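Local coordinates for protein peptidoglycan D,D-transpeptidase PbpA (Mycobacterium tuberculosis, PDB 3UN7) that probably cross-links the peptide stems of cell-wall peptidoglycan as a penicillin-binding serine transpeptidase and probably helps to regulate cell length, at residues A[23-26]-A[31-34]; A[59-62]-A[68-71]; A[325-330]-A[368-373]. All blocks are in the same frame, centred on the assembly; numbering follows the deposited sequence.

Interaction 1: A[23-26]-A[31-34]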
loop_
_atom_site.group_PDB
_atom_site.type_symbol
_atom_site.label_atom_id
_atom_site.label_comp_id
_atom_site.label_asym_id
_atom_site.label_seq_id
_atom_site.Cartn_x
_atom_site.Cartn_y
_atom_site.Cartn_z
ATOM N N ARG A 23 -4.672 -2.704 -30.093
ATOM C CA ARG A 23 -5.065 -2.671 -28.685
ATOM C C ARG A 23 -4.939 -1.245 -28.174
ATOM O O ARG A 23 -4.057 -0.502 -28.602
ATOM C CB ARG A 23 -4.161 -3.604 -27.888
ATOM C CG ARG A 23 -4.495 -3.737 -26.413
ATOM C CD ARG A 23 -3.662 -4.864 -25.824
ATOM N NE ARG A 23 -3.951 -5.101 -24.413
ATOM C CZ ARG A 23 -4.945 -5.848 -23.963
ATOM N NH1 ARG A 23 -5.786 -6.439 -24.819
ATOM N NH2 ARG A 23 -5.104 -6.001 -22.653
ATOM N N GLY A 24 -5.829 -0.857 -27.274
ATOM C CA GLY A 24 -5.839 0.506 -26.764
ATOM C C GLY A 24 -4.785 0.741 -25.713
ATOM O O GLY A 24 -4.030 -0.175 -25.358
ATOM N N GLN A 25 -4.753 1.970 -25.198
ATOM C CA GLN A 25 -3.679 2.443 -24.319
ATOM C C GLN A 25 -4.074 2.429 -22.848
ATOM O O GLN A 25 -5.244 2.630 -22.502
ATOM C CB GLN A 25 -3.315 3.898 -24.664
ATOM C CG GLN A 25 -3.028 4.161 -26.130
ATOM C CD GLN A 25 -2.947 5.640 -26.459
ATOM O OE1 GLN A 25 -3.539 6.484 -25.774
ATOM N NE2 GLN A 25 -2.218 5.961 -27.511
ATOM N N ILE A 26 -3.083 2.223 -21.985
ATOM C CA ILE A 26 -3.248 2.457 -20.539
ATOM C C ILE A 26 -2.493 3.737 -20.236
ATOM O O ILE A 26 -1.324 3.844 -20.583
ATOM C CB ILE A 26 -2.680 1.294 -19.708
ATOM C CG1 ILE A 26 -3.387 -0.021 -20.084
ATOM C CG2 ILE A 26 -2.779 1.604 -18.192
ATOM C CD1 ILE A 26 -2.803 -1.278 -19.400
ATOM N N GLN A 31 0.119 10.430 -19.901
ATOM C CA GLN A 31 1.300 9.738 -20.412
ATOM C C GLN A 31 0.981 8.277 -20.635
ATOM O O GLN A 31 0.186 7.699 -19.897
ATOM C CB GLN A 31 2.462 9.887 -19.431
ATOM C CG GLN A 31 2.750 11.361 -19.130
ATOM C CD GLN A 31 4.028 11.587 -18.371
ATOM O OE1 GLN A 31 4.016 12.179 -17.293
ATOM N NE2 GLN A 31 5.151 11.144 -18.940
ATOM N N LEU A 32 1.616 7.684 -21.641
ATOM C CA LEU A 32 1.345 6.301 -21.987
ATOM C C LEU A 32 2.108 5.372 -21.063
ATOM O O LEU A 32 3.313 5.551 -20.842
ATOM C CB LEU A 32 1.680 6.022 -23.455
ATOM C CG LEU A 32 0.989 6.974 -24.438
ATOM C CD1 LEU A 32 1.408 6.696 -25.904
ATOM C CD2 LEU A 32 -0.518 6.886 -24.264
ATOM N N LEU A 33 1.391 4.401 -20.505
ATOM C CA LEU A 33 2.011 3.360 -19.708
ATOM C C LEU A 33 2.128 2.097 -20.529
ATOM O O LEU A 33 3.054 1.328 -20.327
ATOM C CB LEU A 33 1.171 3.058 -18.458
ATOM C CG LEU A 33 0.788 4.209 -17.511
ATOM C CD1 LEU A 33 0.295 3.614 -16.188
ATOM C CD2 LEU A 33 1.955 5.183 -17.277
ATOM N N ALA A 34 1.151 1.864 -21.411
ATOM C CA ALA A 34 1.147 0.697 -22.283
ATOM C C ALA A 34 0.460 1.057 -23.593
ATOM O O ALA A 34 -0.564 1.750 -23.591
ATOM C CB ALA A 34 0.460 -0.535 -21.606
#

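Interaction 2: A[59-62]-A[68-71]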
loop_
_atom_site.group_PDB
_atom_site.type_symbol
_atom_site.label_atom_id
_atom_site.label_comp_id
_atom_site.label_asym_id
_atom_site.label_seq_id
_atom_site.Cartn_x
_atom_site.Cartn_y
_atom_site.Cartn_z
ATOM N N THR A 59 0.421 -1.819 -15.026
ATOM C CA THR A 59 0.067 -2.340 -16.360
ATOM C C THR A 59 -0.087 -3.862 -16.358
ATOM O O THR A 59 -0.978 -4.389 -16.995
ATOM C CB THR A 59 1.086 -1.934 -17.452
ATOM O OG1 THR A 59 2.352 -2.516 -17.157
ATOM C CG2 THR A 59 1.221 -0.400 -17.560
ATOM N N GLY A 60 0.793 -4.546 -15.636
ATOM C CA GLY A 60 1.025 -5.967 -15.829
ATOM C C GLY A 60 1.575 -6.202 -17.232
ATOM O O GLY A 60 2.180 -5.294 -17.839
ATOM N N PHE A 61 1.381 -7.410 -17.751
ATOM C CA PHE A 61 1.881 -7.736 -19.100
ATOM C C PHE A 61 0.787 -8.268 -20.002
ATOM O O PHE A 61 -0.292 -8.668 -19.547
ATOM C CB PHE A 61 3.090 -8.699 -19.055
ATOM C CG PHE A 61 2.788 -10.059 -18.464
ATOM C CD1 PHE A 61 2.173 -11.051 -19.222
ATOM C CD2 PHE A 61 3.170 -10.360 -17.165
ATOM C CE1 PHE A 61 1.926 -12.314 -18.684
ATOM C CE2 PHE A 61 2.913 -11.617 -16.613
ATOM C CZ PHE A 61 2.295 -12.594 -17.371
ATOM N N TYR A 62 1.046 -8.227 -21.297
ATOM C CA TYR A 62 0.147 -8.825 -22.245
ATOM C C TYR A 62 1.028 -9.657 -23.164
ATOM O O TYR A 62 1.852 -9.119 -23.916
ATOM C CB TYR A 62 -0.627 -7.729 -22.981
ATOM C CG TYR A 62 -1.673 -8.193 -23.968
ATOM C CD1 TYR A 62 -2.892 -8.687 -23.526
ATOM C CD2 TYR A 62 -1.474 -8.064 -25.347
ATOM C CE1 TYR A 62 -3.876 -9.087 -24.414
ATOM C CE2 TYR A 62 -2.459 -8.467 -26.254
ATOM C CZ TYR A 62 -3.663 -8.976 -25.776
ATOM O OH TYR A 62 -4.669 -9.384 -26.640
ATOM N N SER A 68 -2.376 -12.324 -19.949
ATOM C CA SER A 68 -2.301 -10.963 -19.457
ATOM C C SER A 68 -2.336 -10.956 -17.937
ATOM O O SER A 68 -2.797 -11.928 -17.329
ATOM C CB SER A 68 -3.515 -10.220 -19.967
ATOM O OG SER A 68 -4.696 -10.936 -19.570
ATOM N N THR A 69 -1.881 -9.856 -17.329
ATOM C CA THR A 69 -2.017 -9.654 -15.870
ATOM C C THR A 69 -2.400 -8.215 -15.589
ATOM O O THR A 69 -2.446 -7.399 -16.520
ATOM C CB THR A 69 -0.698 -9.906 -15.106
ATOM O OG1 THR A 69 0.341 -9.089 -15.672
ATOM C CG2 THR A 69 -0.300 -11.376 -15.165
ATOM N N ALA A 70 -2.644 -7.916 -14.305
ATOM C CA ALA A 70 -3.013 -6.589 -13.803
ATOM C C ALA A 70 -4.059 -5.896 -14.703
ATOM O O ALA A 70 -5.051 -6.531 -15.067
ATOM C CB ALA A 70 -1.765 -5.716 -13.583
ATOM N N LEU A 71 -3.847 -4.630 -15.076
ATOM C CA LEU A 71 -4.872 -3.908 -15.872
ATOM C C LEU A 71 -5.019 -4.393 -17.309
ATOM O O LEU A 71 -6.091 -4.257 -17.889
ATOM C CB LEU A 71 -4.637 -2.401 -15.874
ATOM C CG LEU A 71 -4.941 -1.625 -14.600
ATOM C CD1 LEU A 71 -4.677 -0.135 -14.863
ATOM C CD2 LEU A 71 -6.391 -1.866 -14.123
#

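Interaction 3: A[325-330]-A[368-373]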
loop_
_atom_site.group_PDB
_atom_site.type_symbol
_atom_site.label_atom_id
_atom_site.label_comp_id
_atom_site.label_asym_id
_atom_site.label_seq_id
_atom_site.Cartn_x
_atom_site.Cartn_y
_atom_site.Cartn_z
ATOM N N ALA A 325 -5.123 6.911 5.186
ATOM C CA ALA A 325 -6.076 7.691 4.366
ATOM C C ALA A 325 -7.414 7.901 5.094
ATOM O O ALA A 325 -8.008 8.967 5.037
ATOM C CB ALA A 325 -6.322 6.984 3.032
ATOM N N THR A 326 -7.881 6.855 5.760
ATOM C CA THR A 326 -9.098 6.915 6.577
ATOM C C THR A 326 -9.019 7.967 7.696
ATOM O O THR A 326 -9.915 8.802 7.831
ATOM C CB THR A 326 -9.440 5.499 7.130
ATOM O OG1 THR A 326 -9.709 4.634 6.014
ATOM C CG2 THR A 326 -10.676 5.508 8.038
ATOM N N ILE A 327 -7.950 7.930 8.481
ATOM C CA ILE A 327 -7.704 8.939 9.511
ATOM C C ILE A 327 -7.650 10.319 8.851
ATOM O O ILE A 327 -8.345 11.231 9.279
ATOM C CB ILE A 327 -6.430 8.604 10.326
ATOM C CG1 ILE A 327 -6.653 7.300 11.104
ATOM C CG2 ILE A 327 -6.090 9.707 11.334
ATOM C CD1 ILE A 327 -5.362 6.575 11.502
ATOM N N ALA A 328 -6.878 10.431 7.767
ATOM C CA ALA A 328 -6.722 11.681 7.014
ATOM C C ALA A 328 -8.057 12.274 6.573
ATOM O O ALA A 328 -8.257 13.495 6.591
ATOM C CB ALA A 328 -5.825 11.436 5.795
ATOM N N ASN A 329 -8.971 11.399 6.172
ATOM C CA ASN A 329 -10.304 11.799 5.724
ATOM C C ASN A 329 -11.361 11.827 6.858
ATOM O O ASN A 329 -12.537 11.526 6.631
ATOM C CB ASN A 329 -10.740 10.852 4.597
ATOM C CG ASN A 329 -11.934 11.361 3.825
ATOM O OD1 ASN A 329 -11.990 12.527 3.420
ATOM N ND2 ASN A 329 -12.896 10.476 3.591
ATOM N N GLY A 330 -10.948 12.169 8.078
ATOM C CA GLY A 330 -11.902 12.336 9.188
ATOM C C GLY A 330 -12.610 11.070 9.657
ATOM O O GLY A 330 -13.675 11.151 10.290
ATOM N N ALA A 368 -9.418 12.881 14.620
ATOM C CA ALA A 368 -8.619 14.044 15.030
ATOM C C ALA A 368 -7.603 13.722 16.133
ATOM O O ALA A 368 -6.477 14.207 16.102
ATOM C CB ALA A 368 -9.514 15.195 15.450
ATOM N N LYS A 369 -7.992 12.909 17.112
ATOM C CA LYS A 369 -7.064 12.567 18.180
ATOM C C LYS A 369 -5.913 11.771 17.579
ATOM O O LYS A 369 -4.762 12.055 17.858
ATOM C CB LYS A 369 -7.755 11.789 19.317
ATOM C CG LYS A 369 -8.567 12.656 20.282
ATOM C CD LYS A 369 -9.324 11.799 21.316
ATOM C CE LYS A 369 -9.934 12.646 22.435
ATOM N NZ LYS A 369 -10.921 13.666 21.955
ATOM N N LEU A 370 -6.224 10.821 16.701
ATOM C CA LEU A 370 -5.193 9.993 16.067
ATOM C C LEU A 370 -4.271 10.841 15.197
ATOM O O LEU A 370 -3.063 10.631 15.188
ATOM C CB LEU A 370 -5.836 8.871 15.239
ATOM C CG LEU A 370 -6.544 7.759 16.030
ATOM C CD1 LEU A 370 -7.462 6.969 15.103
ATOM C CD2 LEU A 370 -5.556 6.843 16.731
ATOM N N THR A 371 -4.853 11.810 14.494
ATOM C CA THR A 371 -4.093 12.759 13.691
ATOM C C THR A 371 -3.054 13.519 14.529
ATOM O O THR A 371 -1.885 13.629 14.144
ATOM C CB THR A 371 -5.040 13.741 12.992
ATOM O OG1 THR A 371 -5.914 13.015 12.112
ATOM C CG2 THR A 371 -4.254 14.737 12.173
ATOM N N GLU A 372 -3.496 14.037 15.674
ATOM C CA GLU A 372 -2.646 14.762 16.615
ATOM C C GLU A 372 -1.518 13.867 17.147
ATOM O O GLU A 372 -0.364 14.290 17.241
ATOM C CB GLU A 372 -3.533 15.285 17.744
ATOM C CG GLU A 372 -2.852 15.723 19.033
ATOM C CD GLU A 372 -3.791 15.569 20.240
ATOM O OE1 GLU A 372 -3.292 15.175 21.333
ATOM O OE2 GLU A 372 -5.024 15.818 20.079
ATOM N N LEU A 373 -1.853 12.622 17.465
ATOM C CA LEU A 373 -0.863 11.651 17.927
ATOM C C LEU A 373 0.192 11.395 16.848
ATOM O O LEU A 373 1.387 11.332 17.127
ATOM C CB LEU A 373 -1.567 10.341 18.326
ATOM C CG LEU A 373 -2.388 10.404 19.626
ATOM C CD1 LEU A 373 -3.011 9.054 19.992
ATOM C CD2 LEU A 373 -1.521 10.869 20.764
#

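Interaction 1: A[23-26]-A[31-34]
Ile26 and Ala34 face each other as an antiparallel hydrogen-bonded pair, yet the bonding between them is not that of a regular sheet. Three backbone bonds hold the two segments together. Ile26 N donates to Ala34 O at 3.0 Å, from a position tilted 22° out of the carbonyl plane. The carbonyl oxygen of Ile26 is gripped twice: Leu33 N approaches it nearly along the C=O axis at 2.8 Å, while Ala34 N, longer at 3.3 Å, comes in the carbonyl plane on a lone pair. Ala34 O also receives a CA-H...O contact from Gln25 CA at 3.3 Å.

Apolar packing follows the backbone. The CB of Ala34 lies against the side chain of Ile26, with CD1 of the isoleucine 4.0 Å away. With CG1 of Ile26 beside the backbone N (chi1 -59°), the other branch, CG2, stands anti to that N and meets CD1 of Leu33 at 4.2 Å, the two side chains crossing at about a right angle. Leu33 itself packs beyond the pair on Tyr55, Val58 and Thr59 of helix 52-59, and Ile26 reaches Leu71 and Glu72 of helix 70-74.

Mixed polar and apolar contact occurs at Gln25, whose extended chain crosses Leu32 so that the leucine CD2 sits 3.4 Å from OE1 and also close to CD. This methyl contact does not satisfy the amide oxygen, which accepts a hydrogen bond from Asn104 ND2, while the backbone of Gln25 is bonded to that of Val105 in strand 104-107.

With Leu33 and Ala34 both opposite Ile26, the arrangement is a classic beta bulge, set where the hairpin of strands 26-28 and 31-38 begins in the N-terminal dimerisation-family region.

Interaction 2: A[59-62]-A[68-71]
Thr69 projects its side chain at the backbone of Gly60 and Phe61. From CB, which lies over one face of the Phe61 ring and offset toward its rim, the chain splits into two branches. The hydroxyl branch, set between the backbone N and the carbonyl carbon (chi1 55°), accepts a hydrogen bond from Phe61 N at 2.9 Å with an N-H...O angle of 157°. The same OG1 is 3.2 Å from Gly60 CA and 3.4 Å from Phe61 CD2, over the ring face. The methyl branch, CG2, reaches along the ring to CE2 at 3.5 Å and to CZ.

Thr69 N returns a bond to Phe61 O at 3.0 Å, in the carbonyl plane, so backbone and side chain of one threonine bind both the backbone N and the backbone O of Phe61. The pair sits between the end of helix 52-59, left at Gly60 with positive phi, and helix 70-74, bridged by the short antiparallel hairpin of strands 62-63 and 67-68, where Tyr62 and Ser68 form a non-hydrogen-bonded pair. There Ser68 CB meets the edge of the Tyr62 ring at CD1, 3.9 Å away. Ala70 CB lies against the Gly60 backbone, 3.5 Å from its N.

Interaction 3: A[325-330]-A[368-373]
Ile327 points from helix 317-328 at helix 364-379; its CG2 methyl reaches both Leu370 and Thr371, while the CG1-CD1 branch lies against Leu370. Across the leucine the approach is close to perpendicular: Ile327 CG2 lies 4.0 Å from Leu370 CB, while the longer branch runs to the leucine tip, with CG1 4.1 Å and CD1 4.2 Å from Leu370 CD1. With CG1 beside the backbone N of Ile327 (chi1 -65°), CG2 stands anti to that N, which turns the methyl to Thr371 and the leucine CB while CG1 extends toward Leu370 CD1.

Against Thr371 the isoleucine runs antiparallel, the two side chains sliding past each other in opposite directions. Here CG2 is the meeting branch, 3.4 Å from Thr371 OG1, and it also comes near the threonine backbone N. No hydrogen bond crosses the contact; the hydroxyl is instead bonded to Ala367 O, one turn back in its own helix, and so offers Ile327 a polar atom already engaged.

Around this small contact, Phe417 of strand 411-418 lies against both Ile327 and Thr371, and helix 196-205 contributes Val197 to Ile327 and Ala201 to Leu370. Helix 317-328 ends just beyond in a Schellman motif with Gly330 as its C-prime residue. The arrangement is helix-helix packing within the transpeptidase domain, a fold of the beta-lactamase clan in which helices pack around a central antiparallel sheet.

In the fold
Interactions 1 and 2 are neighbours in the N-terminal dimerisation-family region, their centres 11 Å apart. They touch directly: Thr59 packs on Leu33 and Ala34, Leu71 on Ile26, and Arg23 makes a cation-pi contact with Tyr62. Interaction 3 lies in the transpeptidase domain, about 35 Å from interaction 2 between centres. Backbone hydrogen bonding dominates interaction 1, which is partly buried at the start of a hairpin; interaction 2, a buried contact, shares the work between backbone and a threonine hydroxyl where two helices are joined. Interaction 3 is also buried but relies on van der Waals packing of an isoleucine on a leucine and a threonine, without hydrogen bonds across it.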